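Local coordinates for protein Asp/Glu-specific dipeptidyl-peptidase (Flavobacterium psychrophilum, PDB 5JXF) that removes dipeptides from the N-terminus of oligopeptides as a serine peptidase of family S46, strictly requiring aspartate or glutamate at the P1 position, at residues N328-K331 with I332-S336; D453-K456 with D457-S460; N109-V113 with D114-L118. All blocks are in the same frame, centred on the assembly; numbering follows the deposited sequence.

Contact 1. Residues N328-K331 with I332-S336; sequences NAIK and IQYAS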
loop_
_atom_site.group_PDB
_atom_site.type_symbol
_atom_site.label_atom_id
_atom_site.label_comp_id
_atom_site.label_asym_id
_atom_site.label_seq_id
_atom_site.Cartn_x
_atom_site.Cartn_y
_atom_site.Cartn_z
ATOM N N ASN A 328 20.856 -11.624 16.703
ATOM C CA ASN A 328 19.769 -11.612 17.683
ATOM C C ASN A 328 20.192 -10.987 19.019
ATOM O O ASN A 328 19.396 -10.312 19.679
ATOM C CB ASN A 328 19.244 -13.033 17.922
ATOM C CG ASN A 328 17.901 -13.049 18.646
ATOM O OD1 ASN A 328 17.005 -12.250 18.351
ATOM N ND2 ASN A 328 17.758 -13.961 19.600
ATOM N N ALA A 329 21.443 -11.224 19.410
ATOM C CA ALA A 329 21.975 -10.702 20.666
ATOM C C ALA A 329 21.966 -9.171 20.669
ATOM O O ALA A 329 21.687 -8.537 21.697
ATOM C CB ALA A 329 23.383 -11.232 20.903
ATOM N N ILE A 330 22.269 -8.592 19.508
ATOM C CA ILE A 330 22.203 -7.149 19.301
ATOM C C ILE A 330 20.736 -6.710 19.204
ATOM O O ILE A 330 20.378 -5.605 19.624
ATOM C CB ILE A 330 22.994 -6.727 18.033
ATOM C CG1 ILE A 330 24.489 -6.984 18.234
ATOM C CG2 ILE A 330 22.768 -5.262 17.690
ATOM C CD1 ILE A 330 25.363 -6.444 17.125
ATOM N N LYS A 331 19.882 -7.588 18.683
ATOM C CA LYS A 331 18.446 -7.314 18.656
ATOM C C LYS A 331 17.831 -7.274 20.066
ATOM O O LYS A 331 16.920 -6.490 20.328
ATOM C CB LYS A 331 17.707 -8.346 17.801
ATOM C CG LYS A 331 16.273 -7.944 17.479
ATOM C CD LYS A 331 15.503 -9.040 16.758
ATOM C CE LYS A 331 14.183 -8.496 16.234
ATOM N NZ LYS A 331 13.362 -9.546 15.566
ATOM N N ILE A 332 18.315 -8.124 20.965
ATOM C CA ILE A 332 17.816 -8.130 22.340
ATOM C C ILE A 332 18.298 -6.868 23.068
ATOM O O ILE A 332 17.594 -6.311 23.910
ATOM C CB ILE A 332 18.272 -9.394 23.106
ATOM C CG1 ILE A 332 17.662 -10.646 22.488
ATOM C CG2 ILE A 332 17.889 -9.315 24.575
ATOM C CD1 ILE A 332 18.035 -11.905 23.214
ATOM N N GLN A 333 19.501 -6.422 22.722
ATOM C CA GLN A 333 20.058 -5.188 23.252
ATOM C C GLN A 333 19.279 -3.948 22.819
ATOM O O GLN A 333 19.069 -3.022 23.618
ATOM C CB GLN A 333 21.512 -5.029 22.818
ATOM C CG GLN A 333 22.506 -5.825 23.624
ATOM C CD GLN A 333 23.930 -5.455 23.278
ATOM O OE1 GLN A 333 24.271 -5.267 22.106
ATOM N NE2 GLN A 333 24.774 -5.337 24.299
ATOM N N TYR A 334 18.862 -3.927 21.555
ATOM C CA TYR A 334 18.375 -2.686 20.966
ATOM C C TYR A 334 16.873 -2.646 20.746
ATOM O O TYR A 334 16.342 -1.602 20.357
ATOM C CB TYR A 334 19.107 -2.413 19.643
ATOM C CG TYR A 334 20.424 -1.711 19.856
ATOM C CD1 TYR A 334 21.571 -2.426 20.184
ATOM C CD2 TYR A 334 20.516 -0.331 19.762
ATOM C CE1 TYR A 334 22.783 -1.780 20.401
ATOM C CE2 TYR A 334 21.724 0.321 19.972
ATOM C CZ TYR A 334 22.848 -0.408 20.294
ATOM O OH TYR A 334 24.033 0.246 20.512
ATOM N N ALA A 335 16.197 -3.760 21.021
ATOM C CA ALA A 335 14.776 -3.910 20.722
ATOM C C ALA A 335 13.962 -2.732 21.224
ATOM O O ALA A 335 13.284 -2.052 20.448
ATOM C CB ALA A 335 14.243 -5.203 21.327
ATOM N N SER A 336 14.062 -2.477 22.524
ATOM C CA SER A 336 13.277 -1.430 23.155
ATOM C C SER A 336 13.735 -0.061 22.700
ATOM O O SER A 336 12.920 0.802 22.380
ATOM C CB SER A 336 13.370 -1.537 24.678
ATOM O OG SER A 336 12.541 -0.573 25.288
#
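Ile330 lays its CG2 branch beside the ring of Tyr334, one helical turn further on, with CG2 4.0 Å from Tyr334 CD1; the two side chains run side by side and point the same way. CG2 of Ile330 is anti to the backbone N, which swings this branch forward to the ring, while CG1 (chi1 -66°) lies beside the backbone N. The ring turns its edge to the backbone, so that Ile330 O lies close to the ring plane, 3.4 Å from Tyr334 CD1. Tyr334 N donates to Ile330 O at 3.0 Å, in one of the i to i+4 bonds of this first part of helix 328-357. Ile332 N gives the shortest of them, 2.8 Å to Asn328 O, and the Ile332 side chain lies against that carbonyl oxygen, CG1 standing 3.3 Å from Asn328 O. Its tip ends near the Asn328 amide, whose ND2 is bonded to Asp116. On the next residue, Gln333 CG passes 3.4 Å from Ala329 O, and its extended chain carries the amide out to the Lys456 carbonyl. Val462 of helix 460-477 and residues of helix 295-325 pack against the Ile330-Tyr334 pair. Methylene groups thus lie against carbonyl oxygens already bonded within the helix, while the amides of Asn328 and Gln333 and the Tyr334 hydroxyl, which bonds Glu417, tie the helix to neighbouring parts of the chain.

Contact 2. Residues D453-K456 with D457-S460; sequences DFFK and DFNS. Unlike the reference sequence in segment 457-460: Ser460 (reference Ala).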
loop_
_atom_site.group_PDB
_atom_site.type_symbol
_atom_site.label_atom_id
_atom_site.label_comp_id
_atom_site.label_asym_id
_atom_site.label_seq_id
_atom_site.Cartn_x
_atom_site.Cartn_y
_atom_site.Cartn_z
ATOM N N ASP A 453 22.163 -1.186 33.331
ATOM C CA ASP A 453 21.415 -1.656 32.171
ATOM C C ASP A 453 21.744 -0.860 30.899
ATOM O O ASP A 453 21.473 -1.326 29.790
ATOM C CB ASP A 453 19.904 -1.637 32.465
ATOM C CG ASP A 453 19.545 -2.409 33.737
ATOM O OD1 ASP A 453 20.467 -2.823 34.474
ATOM O OD2 ASP A 453 18.340 -2.629 33.991
ATOM N N PHE A 454 22.324 0.330 31.052
ATOM C CA PHE A 454 22.770 1.095 29.893
ATOM C C PHE A 454 23.822 0.308 29.116
ATOM O O PHE A 454 23.751 0.202 27.887
ATOM C CB PHE A 454 23.336 2.458 30.314
ATOM C CG PHE A 454 23.965 3.240 29.178
ATOM C CD1 PHE A 454 23.205 4.101 28.403
ATOM C CD2 PHE A 454 25.325 3.118 28.887
ATOM C CE1 PHE A 454 23.787 4.825 27.360
ATOM C CE2 PHE A 454 25.902 3.835 27.848
ATOM C CZ PHE A 454 25.133 4.687 27.088
ATOM N N PHE A 455 24.795 -0.236 29.839
ATOM C CA PHE A 455 25.881 -0.989 29.220
ATOM C C PHE A 455 25.493 -2.422 28.864
ATOM O O PHE A 455 26.143 -3.036 28.016
ATOM C CB PHE A 455 27.111 -0.998 30.131
ATOM C CG PHE A 455 27.854 0.297 30.136
ATOM C CD1 PHE A 455 28.674 0.643 29.073
ATOM C CD2 PHE A 455 27.716 1.183 31.193
ATOM C CE1 PHE A 455 29.355 1.845 29.066
ATOM C CE2 PHE A 455 28.394 2.392 31.199
ATOM C CZ PHE A 455 29.215 2.725 30.130
ATOM N N LYS A 456 24.452 -2.954 29.508
ATOM C CA LYS A 456 23.912 -4.254 29.117
ATOM C C LYS A 456 23.367 -4.167 27.692
ATOM O O LYS A 456 23.441 -5.127 26.936
ATOM C CB LYS A 456 22.817 -4.729 30.092
ATOM C CG LYS A 456 22.093 -6.025 29.657
ATOM C CD LYS A 456 21.288 -6.684 30.791
ATOM C CE LYS A 456 20.087 -5.852 31.252
ATOM N NZ LYS A 456 18.975 -5.741 30.259
ATOM N N ASP A 457 22.841 -2.999 27.331
ATOM C CA ASP A 457 22.179 -2.804 26.045
ATOM C C ASP A 457 23.049 -1.989 25.084
ATOM O O ASP A 457 22.665 -1.727 23.941
ATOM C CB ASP A 457 20.823 -2.116 26.241
ATOM C CG ASP A 457 19.934 -2.844 27.245
ATOM O OD1 ASP A 457 20.152 -4.053 27.473
ATOM O OD2 ASP A 457 19.008 -2.215 27.804
ATOM N N PHE A 458 24.224 -1.588 25.556
ATOM C CA PHE A 458 25.122 -0.778 24.746
ATOM C C PHE A 458 26.044 -1.650 23.910
ATOM O O PHE A 458 26.712 -2.550 24.423
ATOM C CB PHE A 458 25.955 0.163 25.620
ATOM C CG PHE A 458 26.945 0.988 24.844
ATOM C CD1 PHE A 458 26.533 2.105 24.137
ATOM C CD2 PHE A 458 28.290 0.641 24.812
ATOM C CE1 PHE A 458 27.443 2.867 23.419
ATOM C CE2 PHE A 458 29.202 1.397 24.095
ATOM C CZ PHE A 458 28.778 2.512 23.399
ATOM N N ASN A 459 26.077 -1.374 22.615
ATOM C CA ASN A 459 26.996 -2.063 21.728
ATOM C C ASN A 459 27.932 -1.039 21.106
ATOM O O ASN A 459 27.497 -0.200 20.317
ATOM C CB ASN A 459 26.234 -2.841 20.654
ATOM C CG ASN A 459 27.125 -3.802 19.884
ATOM O OD1 ASN A 459 27.804 -3.412 18.934
ATOM N ND2 ASN A 459 27.126 -5.066 20.295
ATOM N N SER A 460 29.203 -1.091 21.495
ATOM C CA SER A 460 30.212 -0.158 21.003
ATOM C C SER A 460 30.260 -0.091 19.473
ATOM O O SER A 460 30.268 0.999 18.899
ATOM C CB SER A 460 31.588 -0.538 21.557
ATOM O OG SER A 460 32.627 -0.132 20.687
#
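Phe454 and Phe458 form an aromatic contact: their side chains lie side by side with planes only 15° apart, but the rings are slid so far that they barely overlap, with centroids 5.7 Å apart. Contact is made by Phe454 CE2, 4.1 Å from Phe458 CD1. Phe458 CB packs 3.2 Å from Phe454 O, and a chi1 of 178° places CG opposite the backbone N, sending the ring outward, alongside Phe454 and pointing the same way. Phe458 CD2 meets Phe455 CD1 obliquely at 4.3 Å. Glu417 of helix 417-435 touches both Phe454 and Phe458.

The backbone bonds mark the last turn of the short helix 452-456, where the chain passes into the linker before helix 460-477. Asp457 N is shared weakly between Asp453 O and Phe454 O, and Phe458 N reaches Phe455 O in another weak bond of 3.4 Å. Beyond the turn, Asn459 N-caps the next helix, its OD1 accepting from Val462 N.

Lys456 bends at chi3 and chi4 and lies alongside Asp457, forming a long salt bridge of 3.5 Å from Lys456 NZ to Asp457 OD1; Asn109 is a weak second partner of NZ, and Gln108 adds a weak bond to OD1. Were Asp457 an alanine, the Lys456 ammonium would probably keep little beyond its weak bond to Asn109, and Gln108 would lose an acceptor.

Contact 3. Residues N109-V113 with D114-L118; sequences NHSSV and DHDYL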
loop_
_atom_site.group_PDB
_atom_site.type_symbol
_atom_site.label_atom_id
_atom_site.label_comp_id
_atom_site.label_asym_id
_atom_site.label_seq_id
_atom_site.Cartn_x
_atom_site.Cartn_y
_atom_site.Cartn_z
ATOM N N ASN A 109 13.899 -6.376 29.212
ATOM C CA ASN A 109 14.726 -6.365 30.398
ATOM C C ASN A 109 14.885 -7.777 30.978
ATOM O O ASN A 109 15.971 -8.077 31.478
ATOM C CB ASN A 109 14.179 -5.406 31.460
ATOM C CG ASN A 109 15.142 -5.227 32.627
ATOM O OD1 ASN A 109 16.349 -5.032 32.434
ATOM N ND2 ASN A 109 14.612 -5.285 33.844
ATOM N N HIS A 110 13.879 -8.669 30.924
ATOM C CA HIS A 110 14.265 -9.998 31.411
ATOM C C HIS A 110 14.564 -10.962 30.261
ATOM O O HIS A 110 14.528 -12.173 30.459
ATOM C CB HIS A 110 13.259 -10.698 32.350
ATOM C CG HIS A 110 12.649 -9.812 33.399
ATOM N ND1 HIS A 110 12.372 -10.282 34.670
ATOM C CD2 HIS A 110 12.040 -8.624 33.308
ATOM C CE1 HIS A 110 11.761 -9.334 35.358
ATOM N NE2 HIS A 110 11.485 -8.337 34.541
ATOM N N SER A 111 14.830 -10.465 29.062
ATOM C CA SER A 111 15.186 -11.393 27.995
ATOM C C SER A 111 16.703 -11.527 27.889
ATOM O O SER A 111 17.453 -10.646 28.312
ATOM C CB SER A 111 14.584 -10.937 26.669
ATOM O OG SER A 111 13.171 -10.986 26.741
ATOM N N SER A 112 17.139 -12.656 27.343
ATOM C CA SER A 112 18.548 -12.938 27.092
ATOM C C SER A 112 18.624 -13.964 25.961
ATOM O O SER A 112 17.619 -14.237 25.306
ATOM C CB SER A 112 19.247 -13.457 28.351
ATOM O OG SER A 112 18.729 -14.718 28.728
ATOM N N VAL A 113 19.799 -14.538 25.735
ATOM C CA VAL A 113 19.957 -15.498 24.644
ATOM C C VAL A 113 19.319 -16.853 24.982
ATOM O O VAL A 113 18.805 -17.547 24.107
ATOM C CB VAL A 113 21.442 -15.700 24.285
ATOM C CG1 VAL A 113 21.953 -14.511 23.483
ATOM C CG2 VAL A 113 22.279 -15.911 25.543
ATOM N N ASP A 114 19.332 -17.206 26.263
ATOM C CA ASP A 114 18.864 -18.518 26.687
ATOM C C ASP A 114 17.375 -18.419 27.052
ATOM O O ASP A 114 16.617 -19.383 26.921
ATOM C CB ASP A 114 19.744 -19.028 27.844
ATOM C CG ASP A 114 19.299 -20.386 28.413
ATOM O OD1 ASP A 114 18.130 -20.782 28.264
ATOM O OD2 ASP A 114 20.166 -21.103 28.978
ATOM N N HIS A 115 16.956 -17.233 27.475
ATOM C CA HIS A 115 15.555 -16.960 27.763
ATOM C C HIS A 115 15.002 -15.752 26.998
ATOM O O HIS A 115 14.698 -14.711 27.593
ATOM C CB HIS A 115 15.389 -16.759 29.260
ATOM C CG HIS A 115 15.725 -17.980 30.039
ATOM N ND1 HIS A 115 15.091 -19.183 29.819
ATOM C CD2 HIS A 115 16.662 -18.210 30.986
ATOM C CE1 HIS A 115 15.609 -20.099 30.616
ATOM N NE2 HIS A 115 16.560 -19.534 31.338
ATOM N N ASP A 116 14.823 -15.922 25.689
ATOM C CA ASP A 116 14.402 -14.845 24.790
ATOM C C ASP A 116 12.885 -14.649 24.803
ATOM O O ASP A 116 12.188 -15.097 23.896
ATOM C CB ASP A 116 14.897 -15.141 23.365
ATOM C CG ASP A 116 14.782 -13.943 22.434
ATOM O OD1 ASP A 116 14.382 -12.863 22.909
ATOM O OD2 ASP A 116 15.125 -14.079 21.231
ATOM N N TYR A 117 12.388 -13.960 25.832
ATOM C CA TYR A 117 10.959 -13.694 25.976
ATOM C C TYR A 117 10.438 -12.740 24.916
ATOM O O TYR A 117 9.259 -12.789 24.571
ATOM C CB TYR A 117 10.645 -13.127 27.367
ATOM C CG TYR A 117 11.042 -14.054 28.484
ATOM C CD1 TYR A 117 10.469 -15.312 28.593
ATOM C CD2 TYR A 117 11.984 -13.674 29.430
ATOM C CE1 TYR A 117 10.823 -16.174 29.605
ATOM C CE2 TYR A 117 12.347 -14.535 30.456
ATOM C CZ TYR A 117 11.759 -15.786 30.537
ATOM O OH TYR A 117 12.107 -16.657 31.544
ATOM N N LEU A 118 11.305 -11.853 24.431
ATOM C CA LEU A 118 10.972 -11.014 23.284
ATOM C C LEU A 118 10.459 -11.910 22.149
ATOM O O LEU A 118 9.359 -11.717 21.644
ATOM C CB LEU A 118 12.187 -10.188 22.829
ATOM C CG LEU A 118 12.586 -9.002 23.728
ATOM C CD1 LEU A 118 13.979 -8.472 23.407
ATOM C CD2 LEU A 118 11.566 -7.879 23.616
#
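Ser111 directs its short side chain into the start of helix 117-120. Its CB lies 3.8 Å from Tyr117 N and about as far from the carbonyl oxygen of His115. One bond further out, OG is anti to the carbonyl carbon (chi1 -65°), a turn that brings it to the amide of Leu118: Leu118 N donates to Ser111 OG at 3.1 Å, with an N-H...O angle of 141°. The same oxygen is bonded to Ile107 O of the preceding helix, so it joins the end of helix 100-109 to the beginning of the next. Around this oxygen gather carbon atoms as well, Tyr117 CB at 3.4 Å from Ser111 OG and the branch point of Leu118 a little beyond.

Residues 110-116 connect two helices: His110 is the first residue to leave helix 100-109, which carries the probable charge-relay histidine His101, and Asp116 is the N-cap of helix 117-120. Asp116 is also the centre of an inverse gamma turn, closed by a weak bond from Tyr117 N to His115 O. Its carboxylate caps the helix and bonds Thr119 through OD2.

Ser112 and His115 are paired twice. Ser112 N donates to His115 O at 3.2 Å, approaching from above the carbonyl plane, 70° out of it; in return His115 N reaches Ser112 OG in a weak bond. The Tyr117 ring packs against the bend, with His115 O 3.4 Å above one face and offset toward its rim. At its edge, near the ring plane, comes His110 O, 3.1 Å from Tyr117 CD2, and the edge-to-face partner of this ring is Phe122.

Overall arrangement
Along the chain contact 3 comes first, then contact 1, then contact 2. Contact 1, at the start of helix 328-357, has its centre about 10 Å from the centre of each of the others; the centres of contacts 2 and 3 are about 15 Å apart, and these two meet weakly through Lys456 and Asn109. Contact 3 is the connection between helices 100-109 and 117-120, contact 2 that between helices 452-456 and 460-477, and helix 328-357 lies between the two connections, with Ala335 packed on Leu118. Helix 100-109, which carries His101, probably of the charge relay, is thereby joined to helix 328-357 and the helices beyond. The side chain of Ala335 lies about 10 Å from the bound arginine.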